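Local atomic coordinates of 2'-deoxycytidine 5'-triphosphate deaminase (Agrobacterium tumefaciens, PDB entry 2R9Q), a protein that probably deaminates dCTP to dUTP, the nucleotide from which thymidylate precursors are made. Residues N214-T225 with L239-A247. Residues are numbered along the deposited sequence; the frame is centred on the assembly and turned at random.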
loop_
_atom_site.group_PDB
_atom_site.type_symbol
_atom_site.label_atom_id
_atom_site.label_comp_id
_atom_site.label_asym_id
_atom_site.label_seq_id
_atom_site.Cartn_x
_atom_site.Cartn_y
_atom_site.Cartn_z
ATOM N N ASN B 214 4.933 32.932 0.928
ATOM C CA ASN B 214 3.962 31.829 0.844
ATOM C C ASN B 214 4.059 30.845 2.036
ATOM O O ASN B 214 3.186 29.985 2.216
ATOM C CB ASN B 214 4.231 31.003 -0.454
ATOM C CG ASN B 214 3.321 31.377 -1.664
ATOM O OD1 ASN B 214 3.510 30.836 -2.803
ATOM N ND2 ASN B 214 2.324 32.255 -1.432
ATOM N N GLY B 215 5.142 30.921 2.808
ATOM C CA GLY B 215 5.318 30.045 3.977
ATOM C C GLY B 215 5.664 28.577 3.721
ATOM O O GLY B 215 5.219 27.703 4.464
ATOM N N LEU B 216 6.482 28.329 2.690
ATOM C CA LEU B 216 7.039 27.010 2.337
ATOM C C LEU B 216 7.794 26.331 3.489
ATOM O O LEU B 216 8.722 26.923 4.055
ATOM C CB LEU B 216 7.988 27.144 1.109
ATOM C CG LEU B 216 8.702 25.882 0.579
ATOM C CD1 LEU B 216 7.738 24.963 -0.160
ATOM C CD2 LEU B 216 9.926 26.219 -0.296
ATOM N N ILE B 217 7.396 25.093 3.816
ATOM C CA ILE B 217 8.054 24.317 4.888
ATOM C C ILE B 217 8.976 23.206 4.336
ATOM O O ILE B 217 9.908 22.784 4.983
ATOM C CB ILE B 217 7.058 23.695 6.000
ATOM C CG1 ILE B 217 6.199 22.595 5.426
ATOM C CG2 ILE B 217 6.205 24.723 6.784
ATOM C CD1 ILE B 217 5.104 22.150 6.460
ATOM N N GLY B 218 8.701 22.746 3.132
ATOM C CA GLY B 218 9.396 21.626 2.568
ATOM C C GLY B 218 8.614 20.895 1.499
ATOM O O GLY B 218 7.712 21.426 0.874
ATOM N N TYR B 219 9.003 19.664 1.260
ATOM C CA TYR B 219 8.493 18.909 0.131
ATOM C C TYR B 219 8.080 17.509 0.582
ATOM O O TYR B 219 8.661 16.960 1.486
ATOM C CB TYR B 219 9.539 18.852 -0.993
ATOM C CG TYR B 219 9.848 20.219 -1.593
ATOM C CD1 TYR B 219 9.072 20.741 -2.616
ATOM C CD2 TYR B 219 10.889 20.988 -1.102
ATOM C CE1 TYR B 219 9.343 21.977 -3.152
ATOM C CE2 TYR B 219 11.180 22.247 -1.621
ATOM C CZ TYR B 219 10.405 22.733 -2.646
ATOM O OH TYR B 219 10.677 23.957 -3.162
ATOM N N ARG B 220 7.050 16.988 -0.077
ATOM C CA ARG B 220 6.676 15.597 -0.064
ATOM C C ARG B 220 6.907 14.978 -1.467
ATOM O O ARG B 220 6.614 15.584 -2.498
ATOM C CB ARG B 220 5.230 15.518 0.378
ATOM C CG ARG B 220 4.659 14.165 0.482
ATOM C CD ARG B 220 3.369 14.209 1.242
ATOM N NE ARG B 220 2.416 15.083 0.573
ATOM C CZ ARG B 220 1.435 15.771 1.183
ATOM N NH1 ARG B 220 1.243 15.706 2.504
ATOM N NH2 ARG B 220 0.631 16.548 0.456
ATOM N N GLY B 221 7.486 13.786 -1.505
ATOM C CA GLY B 221 7.646 13.038 -2.759
ATOM C C GLY B 221 6.337 12.614 -3.420
ATOM O O GLY B 221 5.374 12.281 -2.747
ATOM N N LYS B 222 6.316 12.669 -4.745
ATOM C CA LYS B 222 5.162 12.251 -5.543
ATOM C C LYS B 222 5.277 10.775 -6.002
ATOM O O LYS B 222 6.335 10.162 -5.900
ATOM C CB LYS B 222 4.994 13.162 -6.751
ATOM C CG LYS B 222 4.566 14.580 -6.451
ATOM C CD LYS B 222 4.344 15.365 -7.758
ATOM C CE LYS B 222 3.548 16.664 -7.524
ATOM N NZ LYS B 222 3.183 17.389 -8.800
ATOM N N HIS B 223 4.173 10.212 -6.501
ATOM C CA HIS B 223 4.140 8.804 -6.917
ATOM C C HIS B 223 3.895 8.653 -8.418
ATOM O O HIS B 223 3.455 9.547 -9.088
ATOM C CB HIS B 223 3.125 8.049 -6.091
ATOM C CG HIS B 223 3.369 8.146 -4.618
ATOM N ND1 HIS B 223 2.539 8.843 -3.767
ATOM C CD2 HIS B 223 4.374 7.660 -3.849
ATOM C CE1 HIS B 223 3.013 8.770 -2.536
ATOM N NE2 HIS B 223 4.126 8.057 -2.558
ATOM N N HIS B 224 4.258 7.539 -8.981
ATOM C CA HIS B 224 4.112 7.378 -10.456
ATOM C C HIS B 224 4.779 8.474 -11.321
ATOM O O HIS B 224 4.292 8.822 -12.424
ATOM C CB HIS B 224 2.640 7.183 -10.814
ATOM C CG HIS B 224 2.016 6.021 -10.109
ATOM N ND1 HIS B 224 2.186 4.718 -10.529
ATOM C CD2 HIS B 224 1.274 5.962 -8.982
ATOM C CE1 HIS B 224 1.542 3.905 -9.708
ATOM N NE2 HIS B 224 0.975 4.635 -8.762
ATOM N N THR B 225 5.931 8.936 -10.841
ATOM C CA THR B 225 6.705 9.932 -11.509
ATOM C C THR B 225 7.414 9.294 -12.686
ATOM O O THR B 225 7.384 8.092 -12.863
ATOM C CB THR B 225 7.759 10.612 -10.534
ATOM O OG1 THR B 225 8.774 9.666 -10.150
ATOM C CG2 THR B 225 7.099 11.244 -9.260
ATOM N N LEU B 239 8.351 20.474 -9.698
ATOM C CA LEU B 239 6.921 20.209 -9.526
ATOM C C LEU B 239 6.382 18.891 -10.085
ATOM O O LEU B 239 5.224 18.554 -9.833
ATOM C CB LEU B 239 6.077 21.366 -10.101
ATOM C CG LEU B 239 5.566 22.476 -9.168
ATOM C CD1 LEU B 239 5.987 22.341 -7.672
ATOM C CD2 LEU B 239 5.962 23.824 -9.732
ATOM N N ASP B 240 7.175 18.119 -10.811
ATOM C CA ASP B 240 6.654 16.824 -11.194
ATOM C C ASP B 240 7.297 15.624 -10.471
ATOM O O ASP B 240 7.077 14.476 -10.870
ATOM C CB ASP B 240 6.500 16.686 -12.721
ATOM C CG ASP B 240 7.778 16.829 -13.458
ATOM O OD1 ASP B 240 8.799 16.288 -12.957
ATOM O OD2 ASP B 240 7.730 17.470 -14.541
ATOM N N PHE B 241 8.018 15.928 -9.376
ATOM C CA PHE B 241 8.539 14.945 -8.418
ATOM C C PHE B 241 8.210 15.232 -6.956
ATOM O O PHE B 241 8.039 14.315 -6.158
ATOM C CB PHE B 241 10.051 14.835 -8.557
ATOM C CG PHE B 241 10.469 14.256 -9.850
ATOM C CD1 PHE B 241 10.375 12.890 -10.055
ATOM C CD2 PHE B 241 10.932 15.071 -10.887
ATOM C CE1 PHE B 241 10.738 12.332 -11.247
ATOM C CE2 PHE B 241 11.283 14.514 -12.109
ATOM C CZ PHE B 241 11.191 13.140 -12.287
ATOM N N TRP B 242 8.158 16.511 -6.610
ATOM C CA TRP B 242 7.964 16.940 -5.235
ATOM C C TRP B 242 6.725 17.817 -5.176
ATOM O O TRP B 242 6.426 18.500 -6.142
ATOM C CB TRP B 242 9.206 17.672 -4.755
ATOM C CG TRP B 242 10.473 16.828 -4.680
ATOM C CD1 TRP B 242 10.840 15.992 -3.661
ATOM C CD2 TRP B 242 11.523 16.752 -5.654
ATOM N NE1 TRP B 242 12.041 15.399 -3.935
ATOM C CE2 TRP B 242 12.495 15.851 -5.150
ATOM C CE3 TRP B 242 11.754 17.376 -6.899
ATOM C CZ2 TRP B 242 13.693 15.553 -5.854
ATOM C CZ3 TRP B 242 12.927 17.076 -7.618
ATOM C CH2 TRP B 242 13.888 16.162 -7.088
ATOM N N GLU B 243 5.982 17.733 -4.082
ATOM C CA GLU B 243 4.859 18.612 -3.818
ATOM C C GLU B 243 5.287 19.558 -2.721
ATOM O O GLU B 243 5.615 19.092 -1.631
ATOM C CB GLU B 243 3.629 17.883 -3.280
ATOM C CG GLU B 243 3.087 16.793 -4.142
ATOM C CD GLU B 243 2.008 15.972 -3.450
ATOM O OE1 GLU B 243 1.811 16.149 -2.211
ATOM O OE2 GLU B 243 1.364 15.148 -4.148
ATOM N N PRO B 244 5.241 20.882 -2.987
ATOM C CA PRO B 244 5.557 21.888 -1.952
ATOM C C PRO B 244 4.518 21.879 -0.850
ATOM O O PRO B 244 3.364 21.592 -1.112
ATOM C CB PRO B 244 5.533 23.219 -2.699
ATOM C CG PRO B 244 5.159 22.927 -4.089
ATOM C CD PRO B 244 4.888 21.496 -4.277
ATOM N N LEU B 245 4.959 22.122 0.373
ATOM C CA LEU B 245 4.095 22.098 1.545
ATOM C C LEU B 245 4.238 23.446 2.245
ATOM O O LEU B 245 5.351 23.977 2.411
ATOM C CB LEU B 245 4.460 20.972 2.523
ATOM C CG LEU B 245 4.483 19.499 2.099
ATOM C CD1 LEU B 245 5.021 18.628 3.267
ATOM C CD2 LEU B 245 3.101 19.005 1.590
ATOM N N PHE B 246 3.094 23.979 2.654
ATOM C CA PHE B 246 3.012 25.355 3.109
ATOM C C PHE B 246 2.380 25.346 4.483
ATOM O O PHE B 246 1.387 24.678 4.658
ATOM C CB PHE B 246 2.189 26.223 2.137
ATOM C CG PHE B 246 2.691 26.220 0.735
ATOM C CD1 PHE B 246 2.092 25.427 -0.232
ATOM C CD2 PHE B 246 3.751 27.027 0.371
ATOM C CE1 PHE B 246 2.548 25.424 -1.540
ATOM C CE2 PHE B 246 4.217 27.040 -0.942
ATOM C CZ PHE B 246 3.611 26.234 -1.903
ATOM N N ALA B 247 3.000 26.056 5.432
ATOM C CA ALA B 247 2.412 26.357 6.737
ATOM C C ALA B 247 1.076 27.056 6.509
ATOM O O ALA B 247 1.037 28.073 5.853
ATOM C CB ALA B 247 3.352 27.261 7.561
#
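An antiparallel strand pair interrupted by a beta bulge joins Leu216–Gly221 to Trp242–Phe246, the latter an outermost strand of its sheet within the chain. Arg220 and Glu243 form a hydrogen-bonded pair: Glu243 N reaches Arg220 O at 2.7 Å in the carbonyl plane, and the reverse bond runs from Arg220 N to Glu243 O. Toward the other end the register slips by one residue between Leu216 and Gly218. Ile217 N still finds Leu245 O at 2.7 Å, almost straight at 178°, while Leu245 N turns to Gly218 O. Gly218 adopts backbone angles at which any CB would collide with the preceding carbonyl, a strong reason for glycine at the bulge.

On the face shared by Arg220, Glu243 and Leu245, a bend at chi3 (59°) shapes the arginine chain so that the guanidinium meets Glu243. Its NE and NH2 converge on the same oxygen, Glu243 OE1, forming a salt bridge with NH2 at 2.9 Å; OE1 lies in the guanidinium plane, yet the carboxylate stands 84° to it. This double grip fixes the rotation of the guanidinium, and Leu245 CD2 lies over the centre of one face, 3.6 Å above the plane. Lys222 runs extended past Glu243 CG to place NZ 2.6 Å from Leu239 O, nearly in line with that carbonyl. Glu243 also packs on Glu243 of the second subunit, so the salt bridge lies close to a subunit interface.

The other face is largely aromatic and aliphatic: Tyr219 CD1 lies 3.7 Å from Trp242 CB and its ring slants across Pro244, while Tyr219 OH bonds to the backbone of a bound peptide. Beyond the strand ends, Thr225 OG1 lies at the edge of the Phe241 ring. Tyr219 and Gly221 continue the backbone pairing to Ile262 and Phe260, making this a bulge-containing antiparallel pair at one side of a beta-sheet in the dUTPase-related C-terminal domain.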